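Local coordinates for protein CCMAN5 (Cellulosimicrobium cellulans, PDB 2XSG) that hydrolyses alpha-mannosidic linkages as a family 92 glycoside hydrolase and probably uncovers mannose-6-phosphate on yeast-made glycans, at residues N34-V39 with V252-V257; E186-V191 with Q261-Q266. One frame throughout, in Å; residues are numbered along the deposited sequence.

In the fold
From the N terminus the chain first passes through the loop 34-39, which lies just before strand 40-44 and meets strand 248-255; contact 1 thus closes a long loop of 212 residues, rich in strand and without helix. Within it comes strand 185-195, whose segment 186-191 meets helix 259-270 in contact 2 and closes a shorter loop of 69 residues. The segments alternate along the chain, so the two closures cross and neither nests in the other. Strand 248-255 and helix 259-270 are consecutive and pack together, with the contact centres about 10 Å apart. Contacts 1 and 2 tie an early loop and the helix that follows strand 248-255 to the large antiparallel sheet of the N-terminal region.

Contact 1: N34-V39 with V252-V257; sequences NGLAKV and VTLSPV
L36 and L254 meet through their side chains, with L36 CD2 lying 3.8 Å from L254 CB and 3.7 Å from L254 O. L36 CD2 also lies 4.3 Å from P256 CD. L36 gets there because its CG is anti to the backbone N (chi1 172°), which sends the branched end out from the loop toward the strand. L254 replies along the loop: its CD1 sits 3.9 Å from A37 CA and 4.3 Å from A37 CB. The small alanine lets that methyl approach the main chain itself. No hydrogen bond joins the two segments, and branched leucines suit a buried interface made of methyl and ring contacts.

Outside this first shell, the backbone of L36 and A37 is hydrogen-bonded to T142, while K38 turns away and forms a salt bridge with D68. Beyond L254, S255 OG accepts the V257 backbone N at 3.0 Å in an ST turn, fixing the chain as it leaves the strand.

The contact seats an early loop on strand 248-255 of the large antiparallel sheet in the GH92 N-terminal domain. V401 from a loop also touches L36; on strand 198-208, Y204 touches L254 and L202 touches P256. T253 and S255, pointing away from the loop, meet helix 259-270.

Contact 2: E186-V191 with Q261-Q266; sequences ELSGQV and QARIDQ
R263 takes hold of E186 side-on, using NE and NH2 in a bidentate salt bridge between helix and strand. The bond from R263 NE to E186 OE2 is short and fairly straight, 2.9 Å at 163°, and the oxygen lies almost in the guanidinium plane. Seen from the glutamate, however, NE comes from above the carboxylate plane. R263 NH2 gives the second bond, 3.1 Å to E186 OE1, which it meets on the syn side; NH2 also gives a weak third bond to E186 OE2. The two flat groups are turned 55° apart, so the grip is twisted rather than coplanar. Glutamate suits the strand position because its CG runs anti to the backbone N and the chain then bends at chi2, bringing the carboxylate round to the arginine. The long arm of R263, extended from CG to NE, covers the distance from helix to strand.

Among neutral polar groups, T205 OG1 is also hydrogen-bonded to E186 OE2, giving that oxygen a further partner. S188 OG lies obliquely to the guanidinium, 3.4 Å from R263 NH2, at too poor an angle for a bond.

A further charge pair keeps the arginine in place: NH1 forms a salt bridge with E260, one turn back on the same helix. A leucine here would probably deprive the buried E186 carboxylate of both arginine nitrogens that grip it, leaving T205 on OE2, and E260 would lose its partner.

Within the helix, Q261 NE2 donates to D265 OD1 at 3.0 Å. The salt bridge ties helix 259-270 onto the antiparallel sheet of the GH92 N-terminal region: A262 and D265 rest on S255 of strand 248-255, while R263 passes T205 on the intervening strand 198-208 to reach strand 185-195.

Contact 1: N34-V39 with V252-V257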
loop_
_atom_site.group_PDB
_atom_site.type_symbol
_atom_site.label_atom_id
_atom_site.label_comp_id
_atom_site.label_asym_id
_atom_site.label_seq_id
_atom_site.Cartn_x
_atom_site.Cartn_y
_atom_site.Cartn_z
ATOM N N ASN A 34 10.752 2.461 1.174
ATOM C CA ASN A 34 9.954 3.684 1.374
ATOM C C ASN A 34 10.473 4.889 0.587
ATOM O O ASN A 34 10.387 6.022 1.035
ATOM C CB ASN A 34 9.862 4.020 2.877
ATOM C CG ASN A 34 9.052 3.007 3.644
ATOM O OD1 ASN A 34 7.819 3.108 3.725
ATOM N ND2 ASN A 34 9.724 2.018 4.207
ATOM N N GLY A 35 11.015 4.632 -0.594
ATOM C CA GLY A 35 11.580 5.678 -1.415
ATOM C C GLY A 35 10.548 6.565 -2.064
ATOM O O GLY A 35 9.417 6.137 -2.361
ATOM N N LEU A 36 10.966 7.809 -2.289
ATOM C CA LEU A 36 10.217 8.799 -3.034
ATOM C C LEU A 36 10.419 8.611 -4.537
ATOM O O LEU A 36 9.455 8.642 -5.310
ATOM C CB LEU A 36 10.663 10.194 -2.602
ATOM C CG LEU A 36 10.154 11.415 -3.358
ATOM C CD1 LEU A 36 8.678 11.603 -3.121
ATOM C CD2 LEU A 36 10.938 12.654 -2.885
ATOM N N ALA A 37 11.673 8.418 -4.940
ATOM C CA ALA A 37 12.033 8.107 -6.322
ATOM C C ALA A 37 11.652 6.688 -6.666
ATOM O O ALA A 37 12.041 5.738 -5.976
ATOM C CB ALA A 37 13.507 8.323 -6.547
ATOM N N LYS A 38 10.869 6.553 -7.733
ATOM C CA LYS A 38 10.343 5.262 -8.168
ATOM C C LYS A 38 10.532 5.237 -9.664
ATOM O O LYS A 38 9.740 5.841 -10.396
ATOM C CB LYS A 38 8.851 5.129 -7.816
ATOM C CG LYS A 38 8.566 5.025 -6.299
ATOM C CD LYS A 38 7.072 4.907 -6.010
ATOM C CE LYS A 38 6.787 3.780 -5.036
ATOM N NZ LYS A 38 7.127 4.075 -3.646
ATOM N N VAL A 39 11.593 4.561 -10.115
ATOM C CA VAL A 39 12.017 4.667 -11.507
ATOM C C VAL A 39 11.364 3.503 -12.250
ATOM O O VAL A 39 11.886 2.380 -12.267
ATOM C CB VAL A 39 13.541 4.656 -11.658
ATOM C CG1 VAL A 39 13.943 5.196 -13.021
ATOM C CG2 VAL A 39 14.206 5.464 -10.549
ATOM N N VAL A 252 18.680 11.840 -11.442
ATOM C CA VAL A 252 17.488 12.651 -11.185
ATOM C C VAL A 252 17.166 12.590 -9.695
ATOM O O VAL A 252 17.018 11.499 -9.143
ATOM C CB VAL A 252 16.261 12.104 -11.963
ATOM C CG1 VAL A 252 15.028 12.974 -11.725
ATOM C CG2 VAL A 252 16.562 11.963 -13.470
ATOM N N THR A 253 17.037 13.745 -9.048
ATOM C CA THR A 253 16.677 13.760 -7.627
ATOM C C THR A 253 15.430 14.623 -7.406
ATOM O O THR A 253 15.287 15.672 -8.052
ATOM C CB THR A 253 17.864 14.221 -6.750
ATOM O OG1 THR A 253 18.968 13.334 -6.961
ATOM C CG2 THR A 253 17.516 14.211 -5.270
ATOM N N LEU A 254 14.548 14.149 -6.517
ATOM C CA LEU A 254 13.261 14.784 -6.197
ATOM C C LEU A 254 13.235 15.381 -4.793
ATOM O O LEU A 254 13.788 14.828 -3.853
ATOM C CB LEU A 254 12.106 13.757 -6.308
ATOM C CG LEU A 254 11.970 12.989 -7.621
ATOM C CD1 LEU A 254 11.072 11.735 -7.537
ATOM C CD2 LEU A 254 11.453 13.946 -8.702
ATOM N N SER A 255 12.540 16.498 -4.642
ATOM C CA SER A 255 12.377 17.120 -3.327
ATOM C C SER A 255 11.030 17.800 -3.270
ATOM O O SER A 255 10.662 18.501 -4.207
ATOM C CB SER A 255 13.482 18.154 -3.063
ATOM O OG SER A 255 13.273 18.858 -1.837
ATOM N N PRO A 256 10.289 17.594 -2.167
ATOM C CA PRO A 256 9.058 18.327 -1.934
ATOM C C PRO A 256 9.321 19.776 -1.533
ATOM O O PRO A 256 8.371 20.577 -1.434
ATOM C CB PRO A 256 8.412 17.560 -0.769
ATOM C CG PRO A 256 9.154 16.225 -0.703
ATOM C CD PRO A 256 10.533 16.603 -1.109
ATOM N N VAL A 257 10.593 20.122 -1.328
ATOM C CA VAL A 257 10.954 21.422 -0.752
ATOM C C VAL A 257 11.351 22.473 -1.805
ATOM O O VAL A 257 10.808 23.591 -1.813
ATOM C CB VAL A 257 12.073 21.256 0.302
ATOM C CG1 VAL A 257 12.669 22.599 0.730
ATOM C CG2 VAL A 257 11.543 20.478 1.510
#

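Contact 2: E186-V191 with Q261-Q266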
loop_
_atom_site.group_PDB
_atom_site.type_symbol
_atom_site.label_atom_id
_atom_site.label_comp_id
_atom_site.label_asym_id
_atom_site.label_seq_id
_atom_site.Cartn_x
_atom_site.Cartn_y
_atom_site.Cartn_z
ATOM N N GLU A 186 22.283 20.410 -16.641
ATOM C CA GLU A 186 21.439 20.245 -15.471
ATOM C C GLU A 186 20.087 20.877 -15.807
ATOM O O GLU A 186 20.040 22.004 -16.340
ATOM C CB GLU A 186 22.064 20.898 -14.231
ATOM C CG GLU A 186 21.352 20.567 -12.905
ATOM C CD GLU A 186 20.375 21.647 -12.455
ATOM O OE1 GLU A 186 20.353 22.719 -13.097
ATOM O OE2 GLU A 186 19.633 21.425 -11.460
ATOM N N LEU A 187 19.024 20.111 -15.561
ATOM C CA LEU A 187 17.636 20.510 -15.781
ATOM C C LEU A 187 16.945 20.560 -14.429
ATOM O O LEU A 187 17.182 19.698 -13.586
ATOM C CB LEU A 187 16.910 19.484 -16.652
ATOM C CG LEU A 187 17.447 19.103 -18.035
ATOM C CD1 LEU A 187 16.567 18.041 -18.704
ATOM C CD2 LEU A 187 17.559 20.336 -18.923
ATOM N N SER A 188 16.093 21.557 -14.213
ATOM C CA SER A 188 15.387 21.649 -12.937
ATOM C C SER A 188 14.095 22.416 -13.063
ATOM O O SER A 188 13.935 23.243 -13.978
ATOM C CB SER A 188 16.272 22.329 -11.881
ATOM O OG SER A 188 16.466 23.694 -12.214
ATOM N N GLY A 189 13.186 22.152 -12.121
ATOM C CA GLY A 189 11.880 22.791 -12.088
ATOM C C GLY A 189 10.915 22.040 -11.193
ATOM O O GLY A 189 11.330 21.382 -10.241
ATOM N N GLN A 190 9.626 22.130 -11.511
ATOM C CA GLN A 190 8.591 21.505 -10.701
ATOM C C GLN A 190 7.598 20.779 -11.584
ATOM O O GLN A 190 7.426 21.109 -12.772
ATOM C CB GLN A 190 7.871 22.558 -9.854
ATOM C CG GLN A 190 7.056 23.589 -10.664
ATOM C CD GLN A 190 5.621 23.123 -10.941
ATOM O OE1 GLN A 190 5.125 22.190 -10.305
ATOM N NE2 GLN A 190 4.959 23.770 -11.889
ATOM N N VAL A 191 6.949 19.778 -11.000
ATOM C CA VAL A 191 5.837 19.119 -11.644
ATOM C C VAL A 191 4.694 19.104 -10.644
ATOM O O VAL A 191 4.894 18.786 -9.474
ATOM C CB VAL A 191 6.189 17.681 -12.145
ATOM C CG1 VAL A 191 7.177 17.739 -13.299
ATOM C CG2 VAL A 191 6.751 16.818 -11.024
ATOM N N GLN A 261 17.086 22.458 -2.785
ATOM C CA GLN A 261 17.118 21.339 -1.851
ATOM C C GLN A 261 17.364 20.000 -2.582
ATOM O O GLN A 261 18.130 19.167 -2.097
ATOM C CB GLN A 261 15.861 21.281 -0.982
ATOM C CG GLN A 261 15.936 20.213 0.109
ATOM C CD GLN A 261 17.025 20.508 1.131
ATOM O OE1 GLN A 261 16.932 21.477 1.872
ATOM N NE2 GLN A 261 18.065 19.676 1.163
ATOM N N ALA A 262 16.754 19.821 -3.757
ATOM C CA ALA A 262 16.980 18.613 -4.566
ATOM C C ALA A 262 18.463 18.467 -4.980
ATOM O O ALA A 262 19.012 17.380 -4.964
ATOM C CB ALA A 262 16.068 18.603 -5.788
ATOM N N ARG A 263 19.091 19.588 -5.337
ATOM C CA ARG A 263 20.525 19.635 -5.654
ATOM C C ARG A 263 21.415 19.225 -4.484
ATOM O O ARG A 263 22.356 18.444 -4.644
ATOM C CB ARG A 263 20.892 21.039 -6.136
ATOM C CG ARG A 263 20.428 21.325 -7.557
ATOM C CD ARG A 263 20.542 22.813 -7.833
ATOM N NE ARG A 263 20.100 23.169 -9.175
ATOM C CZ ARG A 263 19.796 24.404 -9.570
ATOM N NH1 ARG A 263 19.859 25.420 -8.708
ATOM N NH2 ARG A 263 19.417 24.623 -10.835
ATOM N N ILE A 264 21.112 19.763 -3.309
ATOM C CA ILE A 264 21.805 19.381 -2.085
ATOM C C ILE A 264 21.593 17.885 -1.804
ATOM O O ILE A 264 22.558 17.149 -1.578
ATOM C CB ILE A 264 21.321 20.222 -0.913
ATOM C CG1 ILE A 264 21.805 21.668 -1.084
ATOM C CG2 ILE A 264 21.756 19.602 0.451
ATOM C CD1 ILE A 264 21.050 22.653 -0.214
ATOM N N ASP A 265 20.336 17.443 -1.845
ATOM C CA ASP A 265 20.011 16.029 -1.642
ATOM C C ASP A 265 20.825 15.154 -2.577
ATOM O O ASP A 265 21.310 14.099 -2.175
ATOM C CB ASP A 265 18.516 15.765 -1.876
ATOM C CG ASP A 265 17.619 16.432 -0.834
ATOM O OD1 ASP A 265 18.105 16.789 0.275
ATOM O OD2 ASP A 265 16.415 16.612 -1.128
ATOM N N GLN A 266 20.960 15.597 -3.827
ATOM C CA GLN A 266 21.667 14.829 -4.824
ATOM C C GLN A 266 23.142 14.706 -4.479
ATOM O O GLN A 266 23.698 13.613 -4.599
ATOM C CB GLN A 266 21.491 15.384 -6.250
ATOM C CG GLN A 266 21.970 14.383 -7.286
ATOM C CD GLN A 266 21.573 14.738 -8.701
ATOM O OE1 GLN A 266 20.548 14.246 -9.223
ATOM N NE2 GLN A 266 22.365 15.601 -9.333
#